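Local coordinates for protein esterase (Rhizomucor miehei CAU432, PDB 4WY8) that hydrolyses carboxylic ester bonds as a fungal carboxylesterase of the alpha/beta hydrolase fold, probably through a serine nucleophile, at residues A[94-97]-A[98-101]; A[197-201]-A[202-206]; A[217-220]-A[221-225]. All blocks are in the same frame, centred on the assembly; numbering follows the deposited sequence.

Interaction 1 of 3, residues A[94-97]-A[98-101]; sequences VGSK and LTHR
Ser96 OG collects two backbone N-H groups from the turn that follows it: Leu98 N at 2.9 Å and Thr99 N, two residues and three residues on. The bond from Thr99 N is the straighter, with 160° at the hydrogen against 140° for Leu98 N. Placed between its own backbone N and carbonyl carbon (chi1 73°), the short serine hydroxyl reaches forward over the start of the type I beta turn from Leu98 to Arg101. Thr99 answers in the reverse sense: its OG1 accepts from Ser96 N at 2.9 Å. Serine and threonine thus hold each other's backbone N, an exchange that suits residues whose hydroxyl sits one bond beyond CB. A further backbone bond, His100 N to Ser96 O at 3.2 Å, ties the third residue of the turn to the chain just before it. Thr99 OG1 also lies 2.7 Å from His100 ND1 in a hydrogen bond that either partner could donate, so this oxygen helps to fix how the imidazole is turned. At its far nitrogen, NE2, the ring is bonded to Asp163. Gly95 fits because its backbone angles would jam a side chain against the preceding carbonyl oxygen, and its CA passes 3.5 Å from Thr99 OG1. Leu98 CD1 lies above the rim of one face of the Arg101 guanidinium, while the extended Lys97 reaches a salt bridge with Glu55. Leu98 also packs on Ile38 and Ile39 of helix 27-39. His100 stands at the N-cap position of helix 101-111, near the putative Ser164-His291-Asp261 triad without touching it. The whole is an ST turn at Ser96 running into a type I beta turn that leads to helix 101-111 of the alpha/beta hydrolase fold.

Interaction 2 of 3, residues A[197-201]-A[202-206]; sequences DNFET and DSYKQ
Phe199 CG stands anti to its carbonyl carbon (chi1 -52°) and Tyr204 CG swings to an unusual chi1 of -103°, which lays the two side chains next to each other and pointing the same way. The edge of the Phe199 ring is turned toward the face of Tyr204 in an offset edge-to-face pair, with the planes at 74°. Phe199 CD1 makes the closest approach, 3.4 Å to Tyr204 OH. The backbone of the phenylalanine joins in: its CA sits 3.8 Å above the centre of the tyrosine ring, a CH-pi contact almost on the ring normal. At the edge of the same ring, in its plane, Thr201 OG1 comes within 3.3 Å of Tyr204 CD2. That hydroxyl also accepts a weak hydrogen bond from Tyr204 N at 3.3 Å, so Thr201 is the N-cap of helix 202-206. A threonine serves well here because its oxygen is short enough to turn back to the first helical turn. Thr201 O opens the regular helical pattern by accepting from Lys205 N at 3.0 Å, in the carbonyl plane. Ahead of the cap, Asn198 OD1 accepts from Glu200 N at 2.9 Å and forms an Asx turn, with the donor above the amide plane. Ser203 OG is bonded to Val262 O and Glu265 N, tying the helix to the start of helix 264-276. Farther out, Glu200 crosses Lys205 at about a right angle, OE1 resting 3.5 Å from CE. Since OE1 and NZ are 4.5 Å apart, their attraction falls short of a salt bridge, and the ion pair of Glu200 OE1 with Arg215 NH2 is long and weak; the helix start probably owes more to the threonine cap, the Lys205 N bond and the aromatic pair than to charge.

Interaction 3 of 3, residues A[217-220]-A[221-225]; sequences LMVW and FFDHY
Aromatic contacts carry much of this stretch of helix, and the clearest joins Trp220 to His224, one turn on. The imidazole turns its edge to the indole, with planes at 85°, and His224 CD2 sits over the indole face. Trp220 extends to it with CG anti to the backbone N (chi1 -173°). At the edge of the indole, near its plane, Phe221 CE1 lies 3.6 Å from Trp220 CZ3, the two ring planes meeting obliquely. The broad, flat indole suits such a place, since it meets both His224 and Phe221.

Apolar and sulfur contacts follow. Leu217 CG rests 3.8 Å from Phe221 CE2. Met218, bent at both chi2 and chi3, brings SD to the edge of the Phe221 ring in a Met-aromatic contact and CE to within 3.8 Å of Phe222 CE2, so one flexible chain serves two rings. Val219 CG1 packs beside Asp223 OD2.

Among polar contacts, four successive i to i+4 backbone bonds cross from 217-220 to 221-225; Phe222 N to Met218 O, at 2.9 Å, is nearly linear (176°). Asp223 OD1 forms a salt bridge with Arg232.

Helix 215-225 follows helix 202-206 in the chain, and Phe222 meets the ring of Phe199, in the loop that leads into helix 202-206. Phe222 also turns edge-to-face to Trp92 and Tyr225 stacks on Trp92, joining the helix to the loop between strand 83-87 and helix 101-111.

Interactions 2 and 3 adjoin: helix 202-206 and helix 215-225 pack together where Tyr204 OH lies 3.2 Å from Met218 CG, and the loop at Phe199 adds to the same junction. Interaction 1 touches neither; its nearest atoms are about 5 Å from interaction 3 and about 15 Å from interaction 2. All three are partly buried, but interaction 2 has the most exposed residues and lies farthest from the chain centre. Their chemistry follows the local backbone rather than depth: the loop of interaction 1 is held by hydroxyls and backbone N-H groups, interaction 2 joins a helix cap to an aromatic pair, and interaction 3 is mainly aromatic and apolar packing along one helix.

Interaction 1 of 3, residues A[94-97]-A[98-101]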
loop_
_atom_site.group_PDB
_atom_site.type_symbol
_atom_site.label_atom_id
_atom_site.label_comp_id
_atom_site.label_asym_id
_atom_site.label_seq_id
_atom_site.Cartn_x
_atom_site.Cartn_y
_atom_site.Cartn_z
ATOM N N VAL A 94 16.468 -22.404 -2.904
ATOM C CA VAL A 94 16.635 -21.967 -4.290
ATOM C C VAL A 94 16.639 -20.426 -4.390
ATOM O O VAL A 94 16.668 -19.720 -3.366
ATOM C CB VAL A 94 15.517 -22.561 -5.170
ATOM C CG1 VAL A 94 15.427 -24.072 -4.946
ATOM C CG2 VAL A 94 14.175 -21.921 -4.808
ATOM N N GLY A 95 16.557 -19.897 -5.604
ATOM C CA GLY A 95 16.598 -18.458 -5.793
ATOM C C GLY A 95 18.004 -17.988 -6.094
ATOM O O GLY A 95 18.993 -18.630 -5.701
ATOM N N SER A 96 18.107 -16.891 -6.836
ATOM C CA SER A 96 19.415 -16.391 -7.271
ATOM C C SER A 96 19.286 -14.965 -7.755
ATOM O O SER A 96 18.184 -14.427 -7.847
ATOM C CB SER A 96 19.981 -17.240 -8.403
ATOM O OG SER A 96 19.256 -16.978 -9.594
ATOM N N LYS A 97 20.400 -14.382 -8.148
ATOM C CA LYS A 97 20.374 -13.079 -8.789
ATOM C C LYS A 97 19.616 -13.087 -10.108
ATOM O O LYS A 97 19.115 -12.040 -10.555
ATOM C CB LYS A 97 21.797 -12.584 -9.001
ATOM C CG LYS A 97 22.727 -13.566 -9.682
ATOM C CD LYS A 97 24.144 -12.976 -9.565
ATOM C CE LYS A 97 25.236 -14.001 -9.792
ATOM N NZ LYS A 97 26.546 -13.470 -9.298
ATOM N N LEU A 98 19.455 -14.276 -10.681
ATOM C CA LEU A 98 18.737 -14.429 -11.945
ATOM C C LEU A 98 17.222 -14.464 -11.706
ATOM O O LEU A 98 16.458 -13.772 -12.391
ATOM C CB LEU A 98 19.218 -15.706 -12.671
ATOM C CG LEU A 98 18.704 -16.050 -14.076
ATOM C CD1 LEU A 98 19.005 -14.951 -15.116
ATOM C CD2 LEU A 98 19.233 -17.430 -14.545
ATOM N N THR A 99 16.773 -15.241 -10.725
ATOM C CA THR A 99 15.340 -15.288 -10.465
ATOM C C THR A 99 14.825 -13.923 -10.019
ATOM O O THR A 99 13.670 -13.551 -10.299
ATOM C CB THR A 99 14.978 -16.320 -9.403
ATOM O OG1 THR A 99 15.637 -16.014 -8.169
ATOM C CG2 THR A 99 15.404 -17.704 -9.866
ATOM N N HIS A 100 15.679 -13.154 -9.354
ATOM C CA HIS A 100 15.221 -11.876 -8.810
ATOM C C HIS A 100 15.751 -10.704 -9.600
ATOM O O HIS A 100 15.654 -9.552 -9.157
ATOM C CB HIS A 100 15.617 -11.741 -7.340
ATOM C CG HIS A 100 14.853 -12.656 -6.435
ATOM N ND1 HIS A 100 14.986 -14.027 -6.476
ATOM C CD2 HIS A 100 13.906 -12.391 -5.498
ATOM C CE1 HIS A 100 14.167 -14.573 -5.585
ATOM N NE2 HIS A 100 13.500 -13.603 -4.982
ATOM N N ARG A 101 16.324 -11.000 -10.765
ATOM C CA ARG A 101 16.870 -9.960 -11.620
ATOM C C ARG A 101 15.825 -8.901 -11.945
ATOM O O ARG A 101 16.099 -7.700 -11.902
ATOM C CB ARG A 101 17.416 -10.557 -12.922
ATOM C CG ARG A 101 17.844 -9.476 -13.918
ATOM C CD ARG A 101 18.416 -10.087 -15.187
ATOM N NE ARG A 101 17.414 -10.893 -15.870
ATOM C CZ ARG A 101 17.682 -11.751 -16.847
ATOM N NH1 ARG A 101 18.926 -11.922 -17.255
ATOM N NH2 ARG A 101 16.699 -12.430 -17.411
#

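Interaction 2 of 3, residues A[197-201]-A[202-206]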
loop_
_atom_site.group_PDB
_atom_site.type_symbol
_atom_site.label_atom_id
_atom_site.label_comp_id
_atom_site.label_asym_id
_atom_site.label_seq_id
_atom_site.Cartn_x
_atom_site.Cartn_y
_atom_site.Cartn_z
ATOM N N ASP A 197 6.583 -21.425 12.011
ATOM C CA ASP A 197 6.568 -22.783 11.492
ATOM C C ASP A 197 5.257 -23.477 11.844
ATOM O O ASP A 197 5.203 -24.696 11.974
ATOM C CB ASP A 197 7.763 -23.584 12.020
ATOM C CG ASP A 197 7.632 -23.943 13.515
ATOM O OD1 ASP A 197 6.942 -23.218 14.271
ATOM O OD2 ASP A 197 8.214 -24.970 13.925
ATOM N N ASN A 198 4.204 -22.717 12.081
ATOM C CA ASN A 198 2.927 -23.382 12.245
ATOM C C ASN A 198 2.279 -23.558 10.873
ATOM O O ASN A 198 1.865 -22.576 10.230
ATOM C CB ASN A 198 2.015 -22.614 13.191
ATOM C CG ASN A 198 0.680 -23.308 13.386
ATOM O OD1 ASN A 198 0.430 -24.375 12.812
ATOM N ND2 ASN A 198 -0.192 -22.700 14.181
ATOM N N PHE A 199 2.191 -24.812 10.430
ATOM C CA PHE A 199 1.688 -25.109 9.094
ATOM C C PHE A 199 0.197 -25.366 9.092
ATOM O O PHE A 199 -0.339 -25.957 8.143
ATOM C CB PHE A 199 2.415 -26.312 8.488
ATOM C CG PHE A 199 3.901 -26.185 8.518
ATOM C CD1 PHE A 199 4.527 -25.128 7.867
ATOM C CD2 PHE A 199 4.680 -27.154 9.128
ATOM C CE1 PHE A 199 5.903 -25.003 7.873
ATOM C CE2 PHE A 199 6.063 -27.048 9.140
ATOM C CZ PHE A 199 6.681 -25.970 8.508
ATOM N N GLU A 200 -0.472 -24.966 10.165
ATOM C CA GLU A 200 -1.922 -25.090 10.222
ATOM C C GLU A 200 -2.631 -23.792 10.624
ATOM O O GLU A 200 -3.693 -23.838 11.242
ATOM C CB GLU A 200 -2.303 -26.213 11.171
ATOM C CG GLU A 200 -1.758 -27.571 10.746
ATOM C CD GLU A 200 -2.645 -28.245 9.702
ATOM O OE1 GLU A 200 -3.710 -27.674 9.369
ATOM O OE2 GLU A 200 -2.280 -29.342 9.211
ATOM N N THR A 201 -2.046 -22.640 10.281
ATOM C CA THR A 201 -2.751 -21.370 10.433
ATOM C C THR A 201 -3.898 -21.389 9.441
ATOM O O THR A 201 -3.927 -22.243 8.545
ATOM C CB THR A 201 -1.829 -20.132 10.168
ATOM O OG1 THR A 201 -1.428 -20.104 8.782
ATOM C CG2 THR A 201 -0.572 -20.156 11.075
ATOM N N ASP A 202 -4.844 -20.468 9.584
ATOM C CA ASP A 202 -5.990 -20.432 8.675
ATOM C C ASP A 202 -5.606 -20.214 7.209
ATOM O O ASP A 202 -6.237 -20.794 6.315
ATOM C CB ASP A 202 -6.986 -19.356 9.102
ATOM C CG ASP A 202 -7.826 -19.783 10.282
ATOM O OD1 ASP A 202 -7.556 -20.877 10.842
ATOM O OD2 ASP A 202 -8.758 -19.023 10.644
ATOM N N SER A 203 -4.588 -19.385 6.958
ATOM C CA SER A 203 -4.178 -19.119 5.586
ATOM C C SER A 203 -3.493 -20.354 5.034
ATOM O O SER A 203 -3.625 -20.660 3.845
ATOM C CB SER A 203 -3.256 -17.891 5.493
ATOM O OG SER A 203 -2.072 -18.025 6.259
ATOM N N TYR A 204 -2.749 -21.062 5.884
ATOM C CA TYR A 204 -2.135 -22.341 5.482
ATOM C C TYR A 204 -3.196 -23.365 5.062
ATOM O O TYR A 204 -3.004 -24.103 4.089
ATOM C CB TYR A 204 -1.272 -22.926 6.609
ATOM C CG TYR A 204 0.224 -22.746 6.430
ATOM C CD1 TYR A 204 0.938 -23.550 5.544
ATOM C CD2 TYR A 204 0.928 -21.764 7.154
ATOM C CE1 TYR A 204 2.320 -23.385 5.377
ATOM C CE2 TYR A 204 2.289 -21.601 7.002
ATOM C CZ TYR A 204 2.979 -22.413 6.114
ATOM O OH TYR A 204 4.333 -22.256 5.966
ATOM N N LYS A 205 -4.283 -23.451 5.833
ATOM C CA LYS A 205 -5.415 -24.323 5.490
ATOM C C LYS A 205 -6.102 -23.913 4.198
ATOM O O LYS A 205 -6.389 -24.746 3.329
ATOM C CB LYS A 205 -6.455 -24.331 6.614
ATOM C CG LYS A 205 -5.939 -24.940 7.894
ATOM C CD LYS A 205 -6.959 -24.843 9.017
ATOM C CE LYS A 205 -6.781 -26.011 9.955
ATOM N NZ LYS A 205 -7.179 -25.645 11.334
ATOM N N GLN A 206 -6.391 -22.622 4.080
ATOM C CA GLN A 206 -7.165 -22.151 2.943
ATOM C C GLN A 206 -6.380 -22.221 1.635
ATOM O O GLN A 206 -6.950 -22.497 0.573
ATOM C CB GLN A 206 -7.654 -20.722 3.181
ATOM C CG GLN A 206 -8.602 -20.282 2.096
ATOM C CD GLN A 206 -9.216 -18.933 2.364
ATOM O OE1 GLN A 206 -8.987 -18.332 3.411
ATOM N NE2 GLN A 206 -10.018 -18.453 1.422
#

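Interaction 3 of 3, residues A[217-220]-A[221-225]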
loop_
_atom_site.group_PDB
_atom_site.type_symbol
_atom_site.label_atom_id
_atom_site.label_comp_id
_atom_site.label_asym_id
_atom_site.label_seq_id
_atom_site.Cartn_x
_atom_site.Cartn_y
_atom_site.Cartn_z
ATOM N N LEU A 217 5.599 -27.557 -0.059
ATOM C CA LEU A 217 6.822 -26.845 -0.353
ATOM C C LEU A 217 7.400 -26.151 0.907
ATOM O O LEU A 217 8.602 -26.193 1.148
ATOM C CB LEU A 217 6.553 -25.845 -1.476
ATOM C CG LEU A 217 7.687 -25.525 -2.431
ATOM C CD1 LEU A 217 8.332 -26.794 -2.935
ATOM C CD2 LEU A 217 7.112 -24.737 -3.591
ATOM N N MET A 218 6.549 -25.543 1.728
ATOM C CA MET A 218 7.051 -24.899 2.942
ATOM C C MET A 218 7.712 -25.943 3.859
ATOM O O MET A 218 8.794 -25.702 4.402
ATOM C CB MET A 218 5.925 -24.155 3.677
ATOM C CG MET A 218 5.606 -22.763 3.093
ATOM S SD MET A 218 7.071 -21.696 2.921
ATOM C CE MET A 218 7.664 -21.657 4.622
ATOM N N VAL A 219 7.089 -27.118 3.974
ATOM C CA VAL A 219 7.629 -28.200 4.783
ATOM C C VAL A 219 8.972 -28.660 4.257
ATOM O O VAL A 219 9.932 -28.828 5.017
ATOM C CB VAL A 219 6.642 -29.398 4.835
ATOM C CG1 VAL A 219 7.306 -30.642 5.444
ATOM C CG2 VAL A 219 5.398 -28.996 5.619
ATOM N N TRP A 220 9.047 -28.837 2.946
ATOM C CA TRP A 220 10.300 -29.200 2.311
ATOM C C TRP A 220 11.438 -28.171 2.578
ATOM O O TRP A 220 12.591 -28.522 2.935
ATOM C CB TRP A 220 10.021 -29.363 0.825
ATOM C CG TRP A 220 11.122 -29.891 -0.014
ATOM C CD1 TRP A 220 11.563 -31.187 -0.079
ATOM C CD2 TRP A 220 11.883 -29.156 -0.978
ATOM N NE1 TRP A 220 12.568 -31.290 -1.009
ATOM C CE2 TRP A 220 12.782 -30.061 -1.576
ATOM C CE3 TRP A 220 11.893 -27.817 -1.391
ATOM C CZ2 TRP A 220 13.699 -29.666 -2.555
ATOM C CZ3 TRP A 220 12.791 -27.425 -2.368
ATOM C CH2 TRP A 220 13.688 -28.349 -2.942
ATOM N N PHE A 221 11.101 -26.899 2.412
ATOM C CA PHE A 221 12.029 -25.809 2.696
ATOM C C PHE A 221 12.542 -25.851 4.140
ATOM O O PHE A 221 13.745 -25.864 4.393
ATOM C CB PHE A 221 11.344 -24.474 2.460
ATOM C CG PHE A 221 11.139 -24.130 1.014
ATOM C CD1 PHE A 221 12.066 -24.506 0.055
ATOM C CD2 PHE A 221 10.043 -23.359 0.633
ATOM C CE1 PHE A 221 11.879 -24.147 -1.270
ATOM C CE2 PHE A 221 9.848 -22.988 -0.677
ATOM C CZ PHE A 221 10.763 -23.369 -1.633
ATOM N N PHE A 222 11.615 -25.879 5.086
ATOM C CA PHE A 222 11.988 -25.933 6.500
ATOM C C PHE A 222 12.848 -27.175 6.837
ATOM O O PHE A 222 13.817 -27.087 7.619
ATOM C CB PHE A 222 10.725 -25.930 7.359
ATOM C CG PHE A 222 10.392 -24.580 7.981
ATOM C CD1 PHE A 222 11.051 -24.138 9.131
ATOM C CD2 PHE A 222 9.395 -23.778 7.436
ATOM C CE1 PHE A 222 10.732 -22.896 9.722
ATOM C CE2 PHE A 222 9.065 -22.537 8.013
ATOM C CZ PHE A 222 9.740 -22.095 9.161
ATOM N N ASP A 223 12.522 -28.317 6.223
ATOM C CA ASP A 223 13.253 -29.550 6.509
ATOM C C ASP A 223 14.684 -29.457 5.990
ATOM O O ASP A 223 15.607 -29.975 6.615
ATOM C CB ASP A 223 12.543 -30.776 5.916
ATOM C CG ASP A 223 11.377 -31.237 6.765
ATOM O OD1 ASP A 223 11.346 -30.887 7.966
ATOM O OD2 ASP A 223 10.487 -31.939 6.233
ATOM N N HIS A 224 14.885 -28.810 4.846
ATOM C CA HIS A 224 16.273 -28.577 4.414
ATOM C C HIS A 224 17.024 -27.521 5.254
ATOM O O HIS A 224 18.233 -27.646 5.470
ATOM C CB HIS A 224 16.335 -28.158 2.942
ATOM C CG HIS A 224 16.143 -29.287 1.971
ATOM N ND1 HIS A 224 16.945 -30.411 1.961
ATOM C CD2 HIS A 224 15.274 -29.441 0.945
ATOM C CE1 HIS A 224 16.566 -31.216 0.985
ATOM N NE2 HIS A 224 15.548 -30.654 0.358
ATOM N N TYR A 225 16.324 -26.469 5.684
ATOM C CA TYR A 225 16.958 -25.331 6.390
ATOM C C TYR A 225 17.272 -25.638 7.862
ATOM O O TYR A 225 18.363 -25.331 8.362
ATOM C CB TYR A 225 16.032 -24.105 6.291
ATOM C CG TYR A 225 16.532 -22.763 6.822
ATOM C CD1 TYR A 225 15.756 -22.016 7.712
ATOM C CD2 TYR A 225 17.725 -22.221 6.389
ATOM C CE1 TYR A 225 16.171 -20.791 8.178
ATOM C CE2 TYR A 225 18.156 -20.982 6.842
ATOM C CZ TYR A 225 17.370 -20.276 7.734
ATOM O OH TYR A 225 17.788 -19.043 8.194
#